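Local coordinates for protein succinate dehydrogenase (Membrane anchor subunit) (Mycolicibacterium smegmatis, PDB 7D6V) that forms the membrane-embedded part of the Sdh1 succinate dehydrogenase, carries a Rieske-type [2Fe-2S] cluster and probably passes electrons from succinate to quinone, at residues V61-Y66 / H178-F183; T68-P73 / L253-I258; V75-A80 / V90-W95; S83-Q88 / T170-T175; F183-G188 / D268-G273. All coordinates share one frame; numbering follows the deposited sequence.

Contact 1: residues V61-Y66 / H178-F183; sequences VADYHY and HSPSGF
His-65 sets the edge of its imidazole against the face of His-178, with CE1 3.2 Å above that ring's plane and displaced toward its rim. The pair is an edge-to-face stack, the planes at 75°. His-65 belongs to a G1 beta bulge in the hairpin of strands 60-61 and 66-67: it has a positive phi of 57°, and together with Tyr-66 it faces Val-61. The first torsion of His-178 places CG anti to the backbone N (chi1 -164°), which carries the ring across to the hairpin. There ND1 donates to the backbone O of Asp-63 at 3.2 Å, and the oxygen lies close to the imidazole plane, so the bond and the stack together limit rotation of the ring. A histidine suits the place because one flat group offers both an N-H at its edge and an aromatic face.

Beside this pair the backbones also meet, Tyr-64 CA approaching His-178 O at 3.5 Å in a C-H...O contact. The Tyr-64 ring turns its edge to Ser-179 CA and the proline beyond it, CE1 standing 3.7 Å from Pro-180 CD, and the phenol also packs on Leu-269. Trp-60, of the same hairpin, also meets the His-65 ring, at nearly a right angle. At the outer margin, Asp-63 OD1 comes to 3.8 Å from CG of Pro-180.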
# COMPACT_ATOMS: atom_id res chain seq x y z
N VAL C 61 -33.22 34.86 -35.87
CA VAL C 61 -34.44 35.61 -35.57
C VAL C 61 -34.11 37.09 -35.67
O VAL C 61 -33.31 37.62 -34.88
CB VAL C 61 -34.99 35.26 -34.18
CG1 VAL C 61 -36.39 35.82 -34.03
CG2 VAL C 61 -34.99 33.77 -33.96
N ALA C 62 -34.73 37.77 -36.63
CA ALA C 62 -34.43 39.18 -36.86
C ALA C 62 -34.92 40.06 -35.71
O ALA C 62 -34.29 41.07 -35.38
CB ALA C 62 -35.03 39.64 -38.18
N ASP C 63 -36.06 39.70 -35.11
CA ASP C 63 -36.67 40.55 -34.09
C ASP C 63 -35.82 40.62 -32.83
O ASP C 63 -35.55 41.71 -32.31
CB ASP C 63 -38.07 40.04 -33.76
CG ASP C 63 -39.14 40.72 -34.58
OD1 ASP C 63 -40.32 40.67 -34.18
OD2 ASP C 63 -38.80 41.31 -35.63
N TYR C 64 -35.40 39.47 -32.32
CA TYR C 64 -34.69 39.40 -31.05
C TYR C 64 -33.22 39.07 -31.21
O TYR C 64 -32.55 38.80 -30.21
CB TYR C 64 -35.36 38.38 -30.13
CG TYR C 64 -36.87 38.42 -30.20
CD1 TYR C 64 -37.55 39.61 -30.05
CD2 TYR C 64 -37.60 37.27 -30.43
CE1 TYR C 64 -38.92 39.66 -30.12
CE2 TYR C 64 -38.97 37.30 -30.51
CZ TYR C 64 -39.63 38.50 -30.35
OH TYR C 64 -41.00 38.53 -30.42
N HIS C 65 -32.71 39.08 -32.44
CA HIS C 65 -31.28 38.90 -32.71
C HIS C 65 -30.77 37.59 -32.12
O HIS C 65 -29.78 37.55 -31.40
CB HIS C 65 -30.48 40.09 -32.19
CG HIS C 65 -30.56 41.30 -33.06
ND1 HIS C 65 -31.65 42.14 -33.07
CD2 HIS C 65 -29.68 41.83 -33.94
CE1 HIS C 65 -31.44 43.12 -33.93
NE2 HIS C 65 -30.25 42.96 -34.47
N TYR C 66 -31.46 36.50 -32.45
CA TYR C 66 -31.07 35.17 -32.01
C TYR C 66 -30.31 34.48 -33.12
O TYR C 66 -30.79 34.43 -34.26
CB TYR C 66 -32.29 34.33 -31.63
CG TYR C 66 -33.00 34.74 -30.37
CD1 TYR C 66 -32.32 35.39 -29.35
CD2 TYR C 66 -34.34 34.46 -30.19
CE1 TYR C 66 -32.97 35.76 -28.19
CE2 TYR C 66 -35.00 34.83 -29.04
CZ TYR C 66 -34.31 35.47 -28.04
OH TYR C 66 -34.97 35.84 -26.89
N HIS C 178 -32.23 41.54 -27.25
CA HIS C 178 -32.81 42.56 -28.11
C HIS C 178 -34.31 42.34 -28.26
O HIS C 178 -34.83 41.23 -28.11
CB HIS C 178 -32.15 42.56 -29.49
CG HIS C 178 -32.43 43.79 -30.29
ND1 HIS C 178 -33.31 43.81 -31.35
CD2 HIS C 178 -31.97 45.06 -30.16
CE1 HIS C 178 -33.37 45.03 -31.85
NE2 HIS C 178 -32.57 45.81 -31.15
N SER C 179 -34.99 43.44 -28.56
CA SER C 179 -36.41 43.48 -28.85
C SER C 179 -36.64 44.52 -29.92
O SER C 179 -35.79 45.40 -30.12
CB SER C 179 -37.23 43.81 -27.59
OG SER C 179 -38.59 43.46 -27.72
N PRO C 180 -37.76 44.47 -30.64
CA PRO C 180 -38.05 45.53 -31.62
C PRO C 180 -38.23 46.91 -31.00
O PRO C 180 -38.56 47.87 -31.70
CB PRO C 180 -39.34 45.06 -32.30
CG PRO C 180 -39.56 43.66 -31.89
CD PRO C 180 -38.59 43.27 -30.83
N SER C 181 -38.04 47.02 -29.68
CA SER C 181 -38.08 48.30 -28.98
C SER C 181 -36.88 48.46 -28.05
O SER C 181 -37.00 49.05 -26.97
CB SER C 181 -39.38 48.46 -28.21
OG SER C 181 -39.50 47.48 -27.19
N GLY C 182 -35.72 47.94 -28.45
CA GLY C 182 -34.51 48.12 -27.67
C GLY C 182 -34.08 46.90 -26.90
O GLY C 182 -33.58 45.93 -27.49
N PHE C 183 -34.26 46.93 -25.59
CA PHE C 183 -33.86 45.81 -24.74
C PHE C 183 -34.96 44.76 -24.69
O PHE C 183 -36.15 45.07 -24.77
CB PHE C 183 -33.54 46.31 -23.33
CG PHE C 183 -33.03 45.25 -22.41
CD1 PHE C 183 -33.80 44.82 -21.35
CD2 PHE C 183 -31.79 44.68 -22.61
CE1 PHE C 183 -33.33 43.84 -20.50
CE2 PHE C 183 -31.32 43.70 -21.77
CZ PHE C 183 -32.10 43.28 -20.71

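Contact 2: residues T68-P73 / L253-I258; sequences TPFYSP and LTDFYI
Thr-68 and Phe-70 converge on Asp-255, the threonine presenting its methyl and the phenylalanine its ring edge to the same carboxylate oxygen. Asp-255 OD1 lies near the plane of the Phe-70 ring beside CD1, with ring and carboxylate planes 45° apart, so the oxygen faces the C-H rim and avoids the pi cloud. Threonine suits the place, its one branched carbon sending methyl CG2, anti to the backbone N, toward the acid and OG1 (chi1 -58°) beside Ile-258 CG2 at 3.3 Å. Thr-68 and Ile-258 run past each other in opposite senses, and CD1 of the isoleucine reaches Thr-68 CA at 3.7 Å. Pro-69 lies across Thr-254, its CD 4.1 Å from the threonine CG2. The buried charge of Asp-255 is balanced by a salt bridge from OD2 to Arg-52 NE of helix 33-55. The 3-10 turn at 69-70 is thus fitted among three helices: it rests on helix 240-264, Phe-70 reaches Phe-45 of helix 33-55, and Pro-69 touches Asn-195 of helix 188-204.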
# COMPACT_ATOMS: atom_id res chain seq x y z
N THR C 68 -28.05 30.87 -33.97
CA THR C 68 -27.62 29.55 -33.55
C THR C 68 -26.09 29.50 -33.46
O THR C 68 -25.40 30.06 -34.31
CB THR C 68 -28.11 28.49 -34.54
OG1 THR C 68 -29.54 28.54 -34.62
CG2 THR C 68 -27.70 27.13 -34.08
N PRO C 69 -25.54 28.84 -32.44
CA PRO C 69 -24.08 28.65 -32.40
C PRO C 69 -23.53 27.85 -33.56
O PRO C 69 -22.35 28.00 -33.90
CB PRO C 69 -23.86 27.92 -31.07
CG PRO C 69 -25.05 28.25 -30.25
CD PRO C 69 -26.19 28.40 -31.20
N PHE C 70 -24.34 26.99 -34.19
CA PHE C 70 -23.90 26.24 -35.35
C PHE C 70 -23.76 27.11 -36.59
O PHE C 70 -23.23 26.63 -37.60
CB PHE C 70 -24.85 25.07 -35.62
CG PHE C 70 -24.63 23.89 -34.72
CD1 PHE C 70 -25.70 23.22 -34.16
CD2 PHE C 70 -23.35 23.44 -34.44
CE1 PHE C 70 -25.50 22.14 -33.33
CE2 PHE C 70 -23.15 22.36 -33.61
CZ PHE C 70 -24.23 21.71 -33.06
N TYR C 71 -24.24 28.35 -36.55
CA TYR C 71 -24.07 29.31 -37.63
C TYR C 71 -23.39 30.58 -37.15
O TYR C 71 -23.52 31.62 -37.80
CB TYR C 71 -25.42 29.67 -38.26
CG TYR C 71 -26.05 28.60 -39.12
CD1 TYR C 71 -26.55 27.44 -38.56
CD2 TYR C 71 -26.16 28.76 -40.49
CE1 TYR C 71 -27.13 26.47 -39.34
CE2 TYR C 71 -26.74 27.80 -41.28
CZ TYR C 71 -27.22 26.65 -40.70
OH TYR C 71 -27.80 25.68 -41.48
N SER C 72 -22.66 30.52 -36.03
CA SER C 72 -22.37 31.75 -35.28
C SER C 72 -21.51 32.73 -36.07
O SER C 72 -21.98 33.83 -36.38
CB SER C 72 -21.80 31.40 -33.91
OG SER C 72 -22.75 30.72 -33.11
N PRO C 73 -20.25 32.41 -36.43
CA PRO C 73 -19.53 33.35 -37.30
C PRO C 73 -20.10 33.26 -38.71
O PRO C 73 -19.90 32.28 -39.42
CB PRO C 73 -18.08 32.86 -37.23
CG PRO C 73 -18.04 31.87 -36.11
CD PRO C 73 -19.40 31.26 -36.10
N LEU C 253 -30.19 21.38 -28.07
CA LEU C 253 -31.43 22.05 -27.69
C LEU C 253 -31.44 23.52 -28.09
O LEU C 253 -32.49 24.05 -28.48
CB LEU C 253 -31.73 21.90 -26.20
CG LEU C 253 -32.33 20.58 -25.70
CD1 LEU C 253 -31.38 19.41 -25.69
CD2 LEU C 253 -32.91 20.79 -24.31
N THR C 254 -30.30 24.21 -28.00
CA THR C 254 -30.25 25.60 -28.43
C THR C 254 -30.56 25.72 -29.91
O THR C 254 -31.39 26.54 -30.33
CB THR C 254 -28.89 26.19 -28.10
OG1 THR C 254 -28.52 25.82 -26.76
CG2 THR C 254 -28.93 27.71 -28.18
N ASP C 255 -29.92 24.88 -30.74
CA ASP C 255 -30.25 24.83 -32.16
C ASP C 255 -31.73 24.54 -32.38
O ASP C 255 -32.38 25.20 -33.19
CB ASP C 255 -29.41 23.79 -32.88
CG ASP C 255 -29.36 24.02 -34.38
OD1 ASP C 255 -28.28 24.31 -34.92
OD2 ASP C 255 -30.41 23.92 -35.03
N PHE C 256 -32.26 23.53 -31.69
CA PHE C 256 -33.63 23.11 -31.94
C PHE C 256 -34.62 24.23 -31.61
O PHE C 256 -35.53 24.51 -32.40
CB PHE C 256 -33.94 21.85 -31.15
CG PHE C 256 -35.22 21.18 -31.55
CD1 PHE C 256 -35.37 20.69 -32.84
CD2 PHE C 256 -36.26 21.04 -30.66
CE1 PHE C 256 -36.54 20.07 -33.22
CE2 PHE C 256 -37.43 20.43 -31.03
CZ PHE C 256 -37.57 19.94 -32.31
N TYR C 257 -34.43 24.89 -30.47
CA TYR C 257 -35.32 25.98 -30.08
C TYR C 257 -35.22 27.14 -31.06
O TYR C 257 -36.25 27.70 -31.48
CB TYR C 257 -35.00 26.45 -28.66
CG TYR C 257 -35.93 27.54 -28.18
CD1 TYR C 257 -37.14 27.23 -27.58
CD2 TYR C 257 -35.61 28.87 -28.35
CE1 TYR C 257 -37.99 28.21 -27.15
CE2 TYR C 257 -36.46 29.86 -27.92
CZ TYR C 257 -37.65 29.53 -27.33
OH TYR C 257 -38.50 30.52 -26.90
N ILE C 258 -34.00 27.53 -31.43
CA ILE C 258 -33.85 28.66 -32.34
C ILE C 258 -34.48 28.35 -33.69
O ILE C 258 -35.15 29.19 -34.29
CB ILE C 258 -32.38 29.07 -32.47
CG1 ILE C 258 -31.88 29.67 -31.16
CG2 ILE C 258 -32.20 30.10 -33.57
CD1 ILE C 258 -30.47 30.19 -31.22

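Contact 3: residues V75-A80 / V90-W95; sequences VSTACA and VGDLPW
Ser-76 reaches the 90-95 segment first through CB, which lies 3.4 Å from Val-90 O. One atom further on, OG donates to Gly-91 O at 2.9 Å, approaching from above the carbonyl plane (39° out of it). That same OG accepts from the backbone N of Ala-78 at 2.9 Å in a nearly straight bond of 170°. A serine suits the position because its hydroxyl can serve both partners at once.

Gly-91 O is gripped three times in all: Thr-77 N comes to it in the carbonyl plane, and Thr-77 OG1 (2.7 Å), like the serine hydroxyl, from outside that plane. Gly-91 itself has a positive phi of 34°, a conformation glycine takes readily. Next to it, Val-90 N donates to Val-75 O at 3.2 Å, and the two valine side chains graze each other. The bond from Ala-78 N to Ser-76 OG makes this an ST turn, laid over a type I beta turn from Ser-76 to Cys-79 that receives the neighbouring part of the long loop before helix 104-112.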
# COMPACT_ATOMS: atom_id res chain seq x y z
N VAL C 75 -20.16 35.01 -42.04
CA VAL C 75 -19.32 36.00 -42.70
C VAL C 75 -19.56 36.05 -44.20
O VAL C 75 -18.69 36.50 -44.95
CB VAL C 75 -17.84 35.76 -42.38
CG1 VAL C 75 -17.59 35.84 -40.89
CG2 VAL C 75 -17.41 34.40 -42.91
N SER C 76 -20.71 35.61 -44.68
CA SER C 76 -21.02 35.61 -46.10
C SER C 76 -22.09 36.64 -46.40
O SER C 76 -22.86 37.04 -45.53
CB SER C 76 -21.48 34.23 -46.56
OG SER C 76 -22.21 34.32 -47.77
N THR C 77 -22.11 37.10 -47.65
CA THR C 77 -23.13 38.05 -48.08
C THR C 77 -24.45 37.37 -48.43
O THR C 77 -25.43 38.06 -48.72
CB THR C 77 -22.64 38.85 -49.29
OG1 THR C 77 -22.34 37.97 -50.37
CG2 THR C 77 -21.39 39.63 -48.92
N ALA C 78 -24.50 36.04 -48.39
CA ALA C 78 -25.73 35.29 -48.59
C ALA C 78 -26.47 35.05 -47.28
O ALA C 78 -27.50 34.37 -47.28
CB ALA C 78 -25.43 33.96 -49.27
N CYS C 79 -25.96 35.58 -46.18
CA CYS C 79 -26.52 35.37 -44.85
C CYS C 79 -27.69 36.32 -44.60
O CYS C 79 -27.85 37.34 -45.27
CB CYS C 79 -25.44 35.59 -43.80
SG CYS C 79 -23.95 34.60 -44.09
N ALA C 80 -28.52 35.95 -43.63
CA ALA C 80 -29.69 36.74 -43.31
C ALA C 80 -29.26 38.13 -42.82
O ALA C 80 -28.23 38.25 -42.15
CB ALA C 80 -30.53 36.05 -42.24
N VAL C 90 -17.01 36.85 -47.60
CA VAL C 90 -16.84 35.87 -48.67
C VAL C 90 -18.19 35.62 -49.36
O VAL C 90 -19.02 34.83 -48.89
CB VAL C 90 -16.20 34.57 -48.18
CG1 VAL C 90 -17.03 33.87 -47.10
CG2 VAL C 90 -15.97 33.62 -49.34
N GLY C 91 -18.42 36.32 -50.47
CA GLY C 91 -19.33 35.91 -51.53
C GLY C 91 -20.58 35.13 -51.18
O GLY C 91 -21.33 35.50 -50.28
N ASP C 92 -20.81 34.03 -51.91
CA ASP C 92 -21.95 33.16 -51.71
C ASP C 92 -21.48 31.71 -51.73
O ASP C 92 -20.63 31.34 -52.54
CB ASP C 92 -23.01 33.38 -52.79
CG ASP C 92 -23.27 34.85 -53.07
OD1 ASP C 92 -23.93 35.51 -52.25
OD2 ASP C 92 -22.80 35.34 -54.12
N LEU C 93 -22.05 30.89 -50.84
CA LEU C 93 -21.41 29.59 -50.71
C LEU C 93 -22.15 28.53 -51.53
O LEU C 93 -23.38 28.55 -51.61
CB LEU C 93 -21.38 29.16 -49.25
CG LEU C 93 -20.74 30.17 -48.30
CD1 LEU C 93 -20.78 29.69 -46.86
CD2 LEU C 93 -19.31 30.49 -48.73
N PRO C 94 -21.40 27.61 -52.16
CA PRO C 94 -21.98 26.60 -53.07
C PRO C 94 -22.36 25.28 -52.41
O PRO C 94 -21.67 24.27 -52.52
CB PRO C 94 -20.86 26.42 -54.09
CG PRO C 94 -19.62 26.57 -53.27
CD PRO C 94 -19.93 27.56 -52.17
N TRP C 95 -23.44 25.28 -51.62
CA TRP C 95 -24.21 24.09 -51.27
C TRP C 95 -23.43 23.03 -50.48
O TRP C 95 -24.04 22.10 -49.94
CB TRP C 95 -24.81 23.44 -52.54
CG TRP C 95 -23.91 22.48 -53.31
CD1 TRP C 95 -23.13 22.78 -54.39
CD2 TRP C 95 -23.73 21.07 -53.07
NE1 TRP C 95 -22.47 21.66 -54.83
CE2 TRP C 95 -22.82 20.60 -54.03
CE3 TRP C 95 -24.24 20.17 -52.13
CZ2 TRP C 95 -22.41 19.27 -54.09
CZ3 TRP C 95 -23.83 18.85 -52.19
CH2 TRP C 95 -22.93 18.42 -53.16

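Contact 4: residues S83-Q88 / T170-T175; sequences SSHFGQ and TYDAIT
An aromatic cluster of His-85, Phe-86 and Tyr-171 fastens the loop before helix 104-112 to the last turns of helix 155-175. Tyr-171 meets both loop side chains, the three rings forming a triangle. It directs its edge at the face of His-85 in an offset edge-to-face pair, planes at 65°, with CE2 3.6 Å from His-85 CB. Its other neighbour, Phe-86, is oblique to it, and Phe-86 CZ packs against Tyr-171 CD2 at 4.0 Å. Because CG of Tyr-171 is anti to the backbone N (chi1 178°), the phenol is thrown out from the helix toward the loop, and an aromatic residue is long enough to span the gap, the closest alpha carbons (His-85 and Asp-172) being 8.0 Å apart.

The polar link is made by His-85 with Asp-172, whose carboxylate is turned well out of the imidazole plane. ND1 donates weakly to OD1, for the angle at the hydrogen is only 125°. The acid would probably favour a protonated imidazole. Over the centre of the His-85 ring, 3.8 Å above its plane, stands the carbonyl oxygen of Ser-83.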
# COMPACT_ATOMS: atom_id res chain seq x y z
N SER C 83 -27.18 39.09 -39.41
CA SER C 83 -26.52 37.94 -38.81
C SER C 83 -25.00 38.07 -38.80
O SER C 83 -24.34 37.38 -38.02
CB SER C 83 -26.89 36.67 -39.57
OG SER C 83 -28.29 36.46 -39.55
N SER C 84 -24.44 38.95 -39.62
CA SER C 84 -22.99 39.12 -39.71
C SER C 84 -22.57 40.17 -38.69
O SER C 84 -22.72 41.37 -38.91
CB SER C 84 -22.58 39.51 -41.12
OG SER C 84 -22.83 38.45 -42.02
N HIS C 85 -22.04 39.71 -37.56
CA HIS C 85 -21.60 40.59 -36.49
C HIS C 85 -20.15 41.02 -36.63
O HIS C 85 -19.73 41.96 -35.95
CB HIS C 85 -21.82 39.93 -35.14
CG HIS C 85 -23.24 39.53 -34.89
ND1 HIS C 85 -23.59 38.43 -34.14
CD2 HIS C 85 -24.40 40.09 -35.31
CE1 HIS C 85 -24.91 38.33 -34.10
NE2 HIS C 85 -25.42 39.33 -34.80
N PHE C 86 -19.38 40.36 -37.50
CA PHE C 86 -17.99 40.70 -37.75
C PHE C 86 -17.76 41.01 -39.22
O PHE C 86 -16.66 40.80 -39.74
CB PHE C 86 -17.07 39.57 -37.28
CG PHE C 86 -17.45 39.01 -35.94
CD1 PHE C 86 -18.20 37.85 -35.85
CD2 PHE C 86 -17.07 39.65 -34.77
CE1 PHE C 86 -18.56 37.34 -34.62
CE2 PHE C 86 -17.42 39.14 -33.54
CZ PHE C 86 -18.17 37.98 -33.47
N GLY C 87 -18.78 41.52 -39.89
CA GLY C 87 -18.69 41.86 -41.30
C GLY C 87 -18.98 40.69 -42.21
O GLY C 87 -19.04 39.53 -41.81
N GLN C 88 -19.16 41.01 -43.49
CA GLN C 88 -19.37 40.03 -44.54
C GLN C 88 -18.12 39.99 -45.41
O GLN C 88 -17.72 41.02 -45.96
CB GLN C 88 -20.61 40.36 -45.36
CG GLN C 88 -21.91 40.08 -44.63
CD GLN C 88 -23.11 40.67 -45.32
OE1 GLN C 88 -23.04 41.73 -45.93
NE2 GLN C 88 -24.24 39.97 -45.22
N THR C 170 -19.98 34.29 -26.84
CA THR C 170 -20.36 35.20 -25.77
C THR C 170 -20.86 36.53 -26.33
O THR C 170 -21.84 37.10 -25.84
CB THR C 170 -19.19 35.43 -24.83
OG1 THR C 170 -18.56 34.17 -24.55
CG2 THR C 170 -19.66 36.04 -23.53
N TYR C 171 -20.18 37.04 -27.36
CA TYR C 171 -20.66 38.25 -28.02
C TYR C 171 -22.05 38.04 -28.60
O TYR C 171 -22.93 38.91 -28.47
CB TYR C 171 -19.68 38.69 -29.10
CG TYR C 171 -20.14 39.91 -29.86
CD1 TYR C 171 -19.89 41.18 -29.38
CD2 TYR C 171 -20.83 39.79 -31.06
CE1 TYR C 171 -20.31 42.30 -30.06
CE2 TYR C 171 -21.25 40.90 -31.75
CZ TYR C 171 -20.99 42.15 -31.24
OH TYR C 171 -21.41 43.26 -31.94
N ASP C 172 -22.27 36.90 -29.25
CA ASP C 172 -23.58 36.58 -29.81
C ASP C 172 -24.65 36.57 -28.72
O ASP C 172 -25.72 37.18 -28.88
CB ASP C 172 -23.53 35.23 -30.51
CG ASP C 172 -23.05 35.33 -31.94
OD1 ASP C 172 -23.46 36.28 -32.63
OD2 ASP C 172 -22.26 34.47 -32.36
N ALA C 173 -24.37 35.90 -27.61
CA ALA C 173 -25.33 35.82 -26.52
C ALA C 173 -25.63 37.20 -25.93
O ALA C 173 -26.78 37.50 -25.60
CB ALA C 173 -24.82 34.88 -25.43
N ILE C 174 -24.61 38.04 -25.79
CA ILE C 174 -24.83 39.37 -25.24
C ILE C 174 -25.69 40.20 -26.18
O ILE C 174 -26.60 40.91 -25.74
CB ILE C 174 -23.48 40.06 -24.94
CG1 ILE C 174 -22.80 39.37 -23.76
CG2 ILE C 174 -23.69 41.53 -24.65
CD1 ILE C 174 -21.39 39.85 -23.51
N THR C 175 -25.43 40.13 -27.48
CA THR C 175 -26.25 40.90 -28.41
C THR C 175 -27.64 40.31 -28.62
O THR C 175 -28.50 40.98 -29.19
CB THR C 175 -25.54 41.05 -29.76
OG1 THR C 175 -25.38 39.76 -30.36
CG2 THR C 175 -24.19 41.69 -29.57

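Contact 5: residues F183-G188 / D268-G273; sequences FGFGLG and DLRFIG
Residues 183-187 and 268-271 pass each other in nearly opposite directions, their end-to-end vectors 158° apart, and come together most closely where the alpha carbons of Gly-186 and Leu-269 are 3.7 Å apart. Glycine, with no side chain, suits this close approach; the Leu-269 methyl CD2 rests 3.5 Å from Gly-186 CA. One carbonyl holds the backbones together: Phe-185 O accepts from Arg-270 N at 2.6 Å and from Phe-271 N at 3.3 Å.

These segments are the entrance to helix 188-204, with Leu-187 at its N-cap position, and the chain's tail beyond helix 240-264. Gly-186 N hydrogen-bonds with Asn-189 OD1, and its O with Ser-267 OG.

The Arg-270 chain bends at chi2 (74°), bringing the guanidinium back over the loop. NH2 sits 3.6 Å above the plane of the Phe-185 ring, toward its rim, while the two planes stand 76° apart; the cation-pi attraction is long and at most weak. Leu-187 CB lies over the centre of the guanidinium on one face, and Asp-268 OD1 makes a long salt bridge with Arg-270 NE. Farther along, Phe-271 packs CD1 against Phe-185 CB at 3.5 Å and receives the edge of Phe-183 on its face, ring centroids 5.9 Å apart.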
# COMPACT_ATOMS: atom_id res chain seq x y z
N PHE C 183 -34.26 46.93 -25.59
CA PHE C 183 -33.86 45.81 -24.74
C PHE C 183 -34.96 44.76 -24.69
O PHE C 183 -36.15 45.07 -24.77
CB PHE C 183 -33.54 46.31 -23.33
CG PHE C 183 -33.03 45.25 -22.41
CD1 PHE C 183 -33.80 44.82 -21.35
CD2 PHE C 183 -31.79 44.68 -22.61
CE1 PHE C 183 -33.33 43.84 -20.50
CE2 PHE C 183 -31.32 43.70 -21.77
CZ PHE C 183 -32.10 43.28 -20.71
N GLY C 184 -34.55 43.50 -24.58
CA GLY C 184 -35.49 42.40 -24.63
C GLY C 184 -34.97 41.20 -23.88
O GLY C 184 -33.76 40.99 -23.75
N PHE C 185 -35.91 40.39 -23.39
CA PHE C 185 -35.60 39.19 -22.62
C PHE C 185 -36.70 38.18 -22.91
O PHE C 185 -37.86 38.45 -22.62
CB PHE C 185 -35.52 39.53 -21.13
CG PHE C 185 -35.05 38.40 -20.26
CD1 PHE C 185 -34.17 37.45 -20.74
CD2 PHE C 185 -35.47 38.31 -18.95
CE1 PHE C 185 -33.73 36.43 -19.94
CE2 PHE C 185 -35.04 37.28 -18.14
CZ PHE C 185 -34.17 36.34 -18.64
N GLY C 186 -36.35 37.04 -23.51
CA GLY C 186 -37.39 36.19 -24.05
C GLY C 186 -37.25 34.68 -24.00
O GLY C 186 -37.80 34.00 -24.88
N LEU C 187 -36.50 34.14 -23.05
CA LEU C 187 -36.26 32.71 -22.87
C LEU C 187 -35.35 32.12 -23.94
O LEU C 187 -34.62 31.15 -23.68
CB LEU C 187 -37.58 31.94 -22.86
CG LEU C 187 -37.51 30.42 -22.69
CD1 LEU C 187 -36.92 30.04 -21.34
CD2 LEU C 187 -38.87 29.78 -22.91
N GLY C 188 -35.25 32.79 -25.09
CA GLY C 188 -34.17 32.48 -26.00
C GLY C 188 -32.87 32.99 -25.44
O GLY C 188 -31.82 32.37 -25.59
N ASP C 268 -42.07 33.27 -26.26
CA ASP C 268 -42.31 33.45 -24.83
C ASP C 268 -41.46 34.60 -24.28
O ASP C 268 -40.58 34.42 -23.43
CB ASP C 268 -42.08 32.15 -24.05
CG ASP C 268 -42.66 32.19 -22.66
OD1 ASP C 268 -41.92 32.53 -21.72
OD2 ASP C 268 -43.86 31.89 -22.50
N LEU C 269 -41.73 35.79 -24.79
CA LEU C 269 -40.99 36.98 -24.41
C LEU C 269 -41.36 37.44 -23.00
O LEU C 269 -42.47 37.19 -22.51
CB LEU C 269 -41.26 38.12 -25.39
CG LEU C 269 -40.37 38.34 -26.61
CD1 LEU C 269 -40.86 39.58 -27.33
CD2 LEU C 269 -38.91 38.50 -26.25
N ARG C 270 -40.42 38.11 -22.35
CA ARG C 270 -40.64 38.75 -21.06
C ARG C 270 -40.69 40.26 -21.16
O ARG C 270 -41.32 40.91 -20.32
CB ARG C 270 -39.55 38.35 -20.06
CG ARG C 270 -39.72 36.97 -19.45
CD ARG C 270 -39.37 35.90 -20.47
NE ARG C 270 -39.47 34.55 -19.94
CZ ARG C 270 -38.47 33.93 -19.32
NH1 ARG C 270 -38.63 32.70 -18.87
NH2 ARG C 270 -37.30 34.54 -19.19
N PHE C 271 -40.05 40.84 -22.18
CA PHE C 271 -40.14 42.25 -22.53
C PHE C 271 -40.64 42.31 -23.97
O PHE C 271 -39.85 42.31 -24.92
CB PHE C 271 -38.80 42.95 -22.35
CG PHE C 271 -38.36 43.05 -20.92
CD1 PHE C 271 -37.96 41.93 -20.22
CD2 PHE C 271 -38.36 44.27 -20.28
CE1 PHE C 271 -37.56 42.02 -18.91
CE2 PHE C 271 -37.97 44.37 -18.96
CZ PHE C 271 -37.57 43.24 -18.28
N ILE C 272 -41.96 42.38 -24.12
CA ILE C 272 -42.61 42.11 -25.39
C ILE C 272 -42.19 43.13 -26.44
O ILE C 272 -42.04 44.33 -26.16
CB ILE C 272 -44.14 42.10 -25.21
CG1 ILE C 272 -44.57 40.95 -24.29
CG2 ILE C 272 -44.85 41.99 -26.55
CD1 ILE C 272 -44.61 41.30 -22.82
N GLY C 273 -41.99 42.65 -27.67
CA GLY C 273 -41.69 43.51 -28.80
C GLY C 273 -42.37 43.05 -30.07
O GLY C 273 -43.49 43.46 -30.36

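Contacts 1 and 5 are close neighbours, centres 8 Å apart: they share Phe-183, and Ser-179 OG probably hydrogen-bonds to Phe-271 O at 3.3 Å. Contact 1 also touches contact 4, where His-65 CB packs on Thr-175 O, and contact 4 meets contact 2 through Asp-172 OD2 and Ser-72 CB, 3.5 Å apart. Segment 83-88 of contact 4 lies between the two segments of contact 3 in the loop before helix 104-112. Contact 2 lies deepest, about 13 Å from the centre of the chain, and the Phe-70 side chain is about 8 Å from the bound phospholipid. Contacts 1 and 5, centres 28 Å from the chain centre, gather peripheral loops, as contact 3 does.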